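Local coordinates for protein chitinase (Chromobacterium violaceum, PDB 4TXG) that probably hydrolyses chitin, as a family 18 glycoside hydrolase, at residues 189-194 and 199-204; 245-250 and 363-368. All coordinates share one frame; numbering follows the deposited sequence.

Both contacts belong to the parallel barrel of the glycosyl hydrolase family 18 domain, with centres about 17 Å apart. Contact 1 comes first along the chain and is closed before contact 2 opens: it is a short hairpin added to the C-terminal end of strand 185-193. Contact 2 lies inside the barrel, near the N-terminal ends of strands 247-253 and 365-371, with strand 308-312 between them in the sheet. Strands 185-193 and 247-253 are neighbours, and Ile250 on the latter packs against Ala191, Leu199 and Val201. The two contacts thus share strand 247-253 from its two faces: Leu249 points inward to contact 2, while Ile250 packs outward against the hairpin of contact 1.

Contact 1 (189-194 and 199-204); sequences AFAHVD and LSVNET
His192 and Ser200 form an antiparallel hydrogen-bonded pair, His192 N to Ser200 O and Ser200 N to His192 O both at 2.9 Å, before the second chain bends off so that the segments run 97° apart. Leu199 and Val193 follow as the non-hydrogen-bonded pair, which makes this a short two-pair hairpin closed by the loop 194-198, at the C-terminal end of strand 185-193. The His192 imidazole is the main side chain here. Its first torsion (chi1 61°) sets CG between the backbone N and carbonyl carbon, bringing the ring beside Ser200: Ser200 O sits 3.3 Å above the plane, nearer the ring's border than its centre, and Ser200 CB makes a CH-pi contact over the face, 4.1 Å from the centroid. Asn202 arrives at the ring edge, its ND2 3.2 Å from His192 CE1, with the amide plane turned 41° from the ring. Tyr261 also meets this ring, the two planes not far from parallel. The apolar side of the contact gathers round Ala191, whose CB lies 3.6 Å from Val201 CG1 and also touches Leu199 CD2, while Leu199 continues onto Phe293 and Phe300 of helix 287-304. After Ser200 the turn is held by short-range bonds: Ser200 OG accepts from Asn202 N, an ST turn, and Glu203 OE1 takes Val201 N. Asp194 OD1 accepts from Ser196 N and Lys198 N in the connecting loop, and its OD2 reaches Ser200 OG through a water 2.7 Å from that hydroxyl. The polar atoms thus brace both the hairpin loop and the exit from its second strand: backbone N-H groups point at a carboxylate and a hydroxyl, and the NH donors around Asp194 would be expected to favour its ionised form.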
loop_
_atom_site.group_PDB
_atom_site.type_symbol
_atom_site.label_atom_id
_atom_site.label_comp_id
_atom_site.label_asym_id
_atom_site.label_seq_id
_atom_site.Cartn_x
_atom_site.Cartn_y
_atom_site.Cartn_z
ATOM N N ALA A 189 -12.518 6.567 -2.845
ATOM C CA ALA A 189 -12.657 5.184 -3.318
ATOM C C ALA A 189 -14.069 4.904 -3.819
ATOM O O ALA A 189 -15.017 5.108 -3.063
ATOM C CB ALA A 189 -12.304 4.215 -2.173
ATOM N N PHE A 190 -14.265 4.431 -5.056
ATOM C CA PHE A 190 -13.238 4.144 -6.067
ATOM C C PHE A 190 -13.650 4.635 -7.444
ATOM O O PHE A 190 -14.831 4.567 -7.804
ATOM C CB PHE A 190 -12.995 2.636 -6.215
ATOM C CG PHE A 190 -12.169 2.027 -5.130
ATOM C CD1 PHE A 190 -10.820 2.319 -5.029
ATOM C CD2 PHE A 190 -12.732 1.118 -4.253
ATOM C CE1 PHE A 190 -10.057 1.730 -4.037
ATOM C CE2 PHE A 190 -11.977 0.528 -3.259
ATOM C CZ PHE A 190 -10.637 0.839 -3.159
ATOM N N ALA A 191 -12.672 5.066 -8.236
ATOM C CA ALA A 191 -12.843 5.094 -9.683
ATOM C C ALA A 191 -12.471 3.716 -10.246
ATOM O O ALA A 191 -11.875 2.890 -9.550
ATOM C CB ALA A 191 -11.989 6.191 -10.322
ATOM N N HIS A 192 -12.833 3.464 -11.497
ATOM C CA HIS A 192 -12.459 2.218 -12.151
ATOM C C HIS A 192 -11.950 2.524 -13.549
ATOM O O HIS A 192 -12.010 3.665 -14.001
ATOM C CB HIS A 192 -13.646 1.252 -12.218
ATOM C CG HIS A 192 -14.806 1.777 -13.003
ATOM N ND1 HIS A 192 -15.844 2.474 -12.425
ATOM C CD2 HIS A 192 -15.096 1.697 -14.328
ATOM C CE1 HIS A 192 -16.720 2.813 -13.357
ATOM N NE2 HIS A 192 -16.292 2.345 -14.518
ATOM N N VAL A 193 -11.428 1.499 -14.210
ATOM C CA VAL A 193 -11.030 1.591 -15.607
ATOM C C VAL A 193 -12.199 1.133 -16.463
ATOM O O VAL A 193 -12.630 -0.019 -16.352
ATOM C CB VAL A 193 -9.801 0.720 -15.891
ATOM C CG1 VAL A 193 -9.424 0.793 -17.377
ATOM C CG2 VAL A 193 -8.650 1.155 -15.004
ATOM N N ASP A 194 -12.742 2.015 -17.296
ATOM C CA ASP A 194 -13.964 1.643 -17.997
ATOM C C ASP A 194 -13.648 0.916 -19.308
ATOM O O ASP A 194 -12.491 0.622 -19.602
ATOM C CB ASP A 194 -14.891 2.863 -18.223
ATOM C CG ASP A 194 -14.376 3.870 -19.252
ATOM O OD1 ASP A 194 -13.488 3.571 -20.075
ATOM O OD2 ASP A 194 -14.920 4.996 -19.255
ATOM N N LEU A 199 -10.288 6.397 -16.967
ATOM C CA LEU A 199 -10.629 6.549 -15.561
ATOM C C LEU A 199 -12.096 7.005 -15.447
ATOM O O LEU A 199 -12.498 7.964 -16.098
ATOM C CB LEU A 199 -9.661 7.553 -14.918
ATOM C CG LEU A 199 -9.641 7.705 -13.394
ATOM C CD1 LEU A 199 -8.324 8.327 -12.973
ATOM C CD2 LEU A 199 -10.811 8.561 -12.917
ATOM N N SER A 200 -12.899 6.329 -14.625
ATOM C CA SER A 200 -14.326 6.663 -14.553
ATOM C C SER A 200 -14.912 6.515 -13.156
ATOM O O SER A 200 -14.554 5.599 -12.426
ATOM C CB SER A 200 -15.125 5.778 -15.523
ATOM O OG SER A 200 -16.524 6.045 -15.437
ATOM N N VAL A 201 -15.827 7.413 -12.803
ATOM C CA VAL A 201 -16.670 7.221 -11.626
ATOM C C VAL A 201 -18.139 7.253 -12.054
ATOM O O VAL A 201 -19.018 7.555 -11.245
ATOM C CB VAL A 201 -16.421 8.305 -10.529
ATOM C CG1 VAL A 201 -15.030 8.131 -9.880
ATOM C CG2 VAL A 201 -16.589 9.708 -11.098
ATOM N N ASN A 202 -18.398 6.937 -13.325
ATOM C CA ASN A 202 -19.744 7.032 -13.891
ATOM C C ASN A 202 -20.337 8.414 -13.656
ATOM O O ASN A 202 -21.502 8.540 -13.277
ATOM C CB ASN A 202 -20.681 5.976 -13.299
ATOM C CG ASN A 202 -20.477 4.617 -13.915
ATOM O OD1 ASN A 202 -20.949 4.348 -15.023
ATOM N ND2 ASN A 202 -19.773 3.754 -13.208
ATOM N N GLU A 203 -19.506 9.434 -13.856
ATOM C CA GLU A 203 -19.910 10.818 -13.643
ATOM C C GLU A 203 -21.143 11.227 -14.461
ATOM O O GLU A 203 -21.845 12.160 -14.084
ATOM C CB GLU A 203 -18.734 11.752 -13.957
ATOM C CG GLU A 203 -17.993 11.438 -15.262
ATOM C CD GLU A 203 -16.684 10.651 -15.054
ATOM O OE1 GLU A 203 -16.727 9.483 -14.597
ATOM O OE2 GLU A 203 -15.603 11.203 -15.366
ATOM N N THR A 204 -21.417 10.533 -15.564
ATOM C CA THR A 204 -22.567 10.877 -16.395
ATOM C C THR A 204 -23.839 10.105 -16.035
ATOM O O THR A 204 -24.902 10.353 -16.605
ATOM C CB THR A 204 -22.273 10.637 -17.892
ATOM O OG1 THR A 204 -22.066 9.238 -18.120
ATOM C CG2 THR A 204 -21.043 11.418 -18.326
HETATM O O HOH W 1 -17.447 4.981 -17.722
HETATM O O HOH W 2 -14.548 7.823 -18.510
#

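Contact 2 (245-250 and 363-368)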
loop_
_atom_site.group_PDB
_atom_site.type_symbol
_atom_site.label_atom_id
_atom_site.label_comp_id
_atom_site.label_asym_id
_atom_site.label_seq_id
_atom_site.Cartn_x
_atom_site.Cartn_y
_atom_site.Cartn_z
ATOM N N GLY A 245 -4.405 23.069 2.523
ATOM C CA GLY A 245 -3.229 22.228 2.523
ATOM C C GLY A 245 -3.570 20.768 2.333
ATOM O O GLY A 245 -2.709 19.975 1.941
ATOM N N VAL A 246 -4.824 20.408 2.592
ATOM C CA VAL A 246 -5.238 19.011 2.503
ATOM C C VAL A 246 -5.363 18.592 1.042
ATOM O O VAL A 246 -6.007 19.279 0.251
ATOM C CB VAL A 246 -6.570 18.771 3.245
ATOM C CG1 VAL A 246 -7.053 17.332 3.035
ATOM C CG2 VAL A 246 -6.400 19.071 4.726
ATOM N N LYS A 247 -4.739 17.470 0.690
ATOM C CA LYS A 247 -4.779 16.963 -0.684
ATOM C C LYS A 247 -5.931 15.983 -0.891
ATOM O O LYS A 247 -6.268 15.226 0.016
ATOM C CB LYS A 247 -3.455 16.270 -1.032
ATOM C CG LYS A 247 -2.226 17.150 -0.844
ATOM C CD LYS A 247 -2.206 18.255 -1.908
ATOM C CE LYS A 247 -1.326 19.425 -1.492
ATOM N NZ LYS A 247 0.013 18.967 -1.079
ATOM N N THR A 248 -6.530 15.989 -2.080
ATOM C CA THR A 248 -7.427 14.893 -2.446
ATOM C C THR A 248 -6.882 14.128 -3.648
ATOM O O THR A 248 -6.338 14.715 -4.589
ATOM C CB THR A 248 -8.861 15.384 -2.750
ATOM O OG1 THR A 248 -8.837 16.384 -3.778
ATOM C CG2 THR A 248 -9.493 15.959 -1.489
ATOM N N LEU A 249 -7.003 12.804 -3.591
ATOM C CA LEU A 249 -6.563 11.951 -4.683
ATOM C C LEU A 249 -7.685 10.995 -5.065
ATOM O O LEU A 249 -8.455 10.556 -4.208
ATOM C CB LEU A 249 -5.301 11.159 -4.303
ATOM C CG LEU A 249 -4.040 12.013 -4.081
ATOM C CD1 LEU A 249 -3.903 12.393 -2.614
ATOM C CD2 LEU A 249 -2.797 11.287 -4.566
ATOM N N ILE A 250 -7.782 10.688 -6.351
ATOM C CA ILE A 250 -8.769 9.718 -6.811
ATOM C C ILE A 250 -8.133 8.321 -6.830
ATOM O O ILE A 250 -7.111 8.093 -7.491
ATOM C CB ILE A 250 -9.345 10.124 -8.203
ATOM C CG1 ILE A 250 -10.387 9.103 -8.681
ATOM C CG2 ILE A 250 -8.229 10.354 -9.251
ATOM C CD1 ILE A 250 -11.616 8.990 -7.750
ATOM N N TYR A 363 1.215 21.078 -9.019
ATOM C CA TYR A 363 1.762 19.726 -9.058
ATOM C C TYR A 363 0.692 18.644 -8.912
ATOM O O TYR A 363 -0.279 18.818 -8.165
ATOM C CB TYR A 363 2.818 19.584 -7.957
ATOM C CG TYR A 363 3.559 18.288 -8.032
ATOM C CD1 TYR A 363 4.521 18.084 -9.010
ATOM C CD2 TYR A 363 3.283 17.257 -7.149
ATOM C CE1 TYR A 363 5.199 16.895 -9.096
ATOM C CE2 TYR A 363 3.956 16.058 -7.230
ATOM C CZ TYR A 363 4.917 15.889 -8.201
ATOM O OH TYR A 363 5.603 14.706 -8.307
ATOM N N TYR A 364 0.874 17.525 -9.615
ATOM C CA TYR A 364 -0.023 16.372 -9.487
ATOM C C TYR A 364 0.741 15.154 -8.982
ATOM O O TYR A 364 1.736 14.749 -9.574
ATOM C CB TYR A 364 -0.700 16.030 -10.824
ATOM C CG TYR A 364 -1.519 17.165 -11.403
ATOM C CD1 TYR A 364 -2.709 17.565 -10.801
ATOM C CD2 TYR A 364 -1.104 17.836 -12.547
ATOM C CE1 TYR A 364 -3.466 18.607 -11.326
ATOM C CE2 TYR A 364 -1.850 18.888 -13.081
ATOM C CZ TYR A 364 -3.028 19.266 -12.465
ATOM O OH TYR A 364 -3.775 20.304 -12.991
ATOM N N GLN A 365 0.265 14.577 -7.886
ATOM C CA GLN A 365 0.922 13.419 -7.290
ATOM C C GLN A 365 0.426 12.104 -7.896
ATOM O O GLN A 365 -0.737 11.982 -8.277
ATOM C CB GLN A 365 0.714 13.410 -5.764
ATOM C CG GLN A 365 1.565 14.445 -5.008
ATOM C CD GLN A 365 1.382 14.384 -3.492
ATOM O OE1 GLN A 365 0.254 14.382 -2.997
ATOM N NE2 GLN A 365 2.492 14.331 -2.751
ATOM N N ILE A 366 1.322 11.128 -7.997
ATOM C CA ILE A 366 0.906 9.748 -8.257
ATOM C C ILE A 366 1.250 8.903 -7.058
ATOM O O ILE A 366 2.408 8.861 -6.630
ATOM C CB ILE A 366 1.592 9.143 -9.479
ATOM C CG1 ILE A 366 1.423 10.049 -10.680
ATOM C CG2 ILE A 366 1.023 7.740 -9.769
ATOM C CD1 ILE A 366 2.069 9.500 -11.905
ATOM N N THR A 367 0.249 8.239 -6.499
ATOM C CA THR A 367 0.507 7.319 -5.412
ATOM C C THR A 367 -0.038 5.943 -5.787
ATOM O O THR A 367 -0.706 5.780 -6.808
ATOM C CB THR A 367 -0.113 7.825 -4.092
ATOM O OG1 THR A 367 -1.545 7.800 -4.170
ATOM C CG2 THR A 367 0.338 9.266 -3.823
ATOM N N ALA A 368 0.274 4.945 -4.970
ATOM C CA ALA A 368 -0.276 3.623 -5.196
ATOM C C ALA A 368 -0.533 2.931 -3.881
ATOM O O ALA A 368 0.231 3.075 -2.934
ATOM C CB ALA A 368 0.669 2.778 -6.069
#
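Leu249 and Thr367 meet tip to tip inside the barrel, over the strand that separates theirs, the CD2 methyl of Leu249 lying 3.7 Å from Thr367 OG1 and 3.8 Å from Thr367 CG2. One leucine branch therefore covers both arms of the threonine fork. The same CD2 also brushes Gln365 CB at 4.3 Å, and so rests over two successive inward-facing residues of strand 365-371. Gln365 itself is drawn out with its CD anti to CA (chi2 -178°), which carries the amide past Leu249 toward Lys247, where OE1 comes within 4.3 Å of Lys247 CG, a loose approach to an aliphatic stem. The axes of 247-250 and 365-368 come no closer than 8.6 Å and are inclined at 61°, as suits two barrel strands separated by a third, so side chains alone bridge them. The polar ends look to other partners: Thr367 OG1 is hydrogen-bonded to Asp310 OD1, on the intervening strand 308-312, and Gln365 NE2 to Tyr140 OH, with a weak bond to Glu146. Asp310 is the second aspartate of the DxxDxDxE signature of family 18, so Thr367 marks the side of the contact nearer the active site, while Lys247 and Gln365 lie toward the N-terminal end of the barrel. Chemically, the contact is van der Waals packing of a leucine methyl against a buried threonine whose hydroxyl is already committed to a carboxylate.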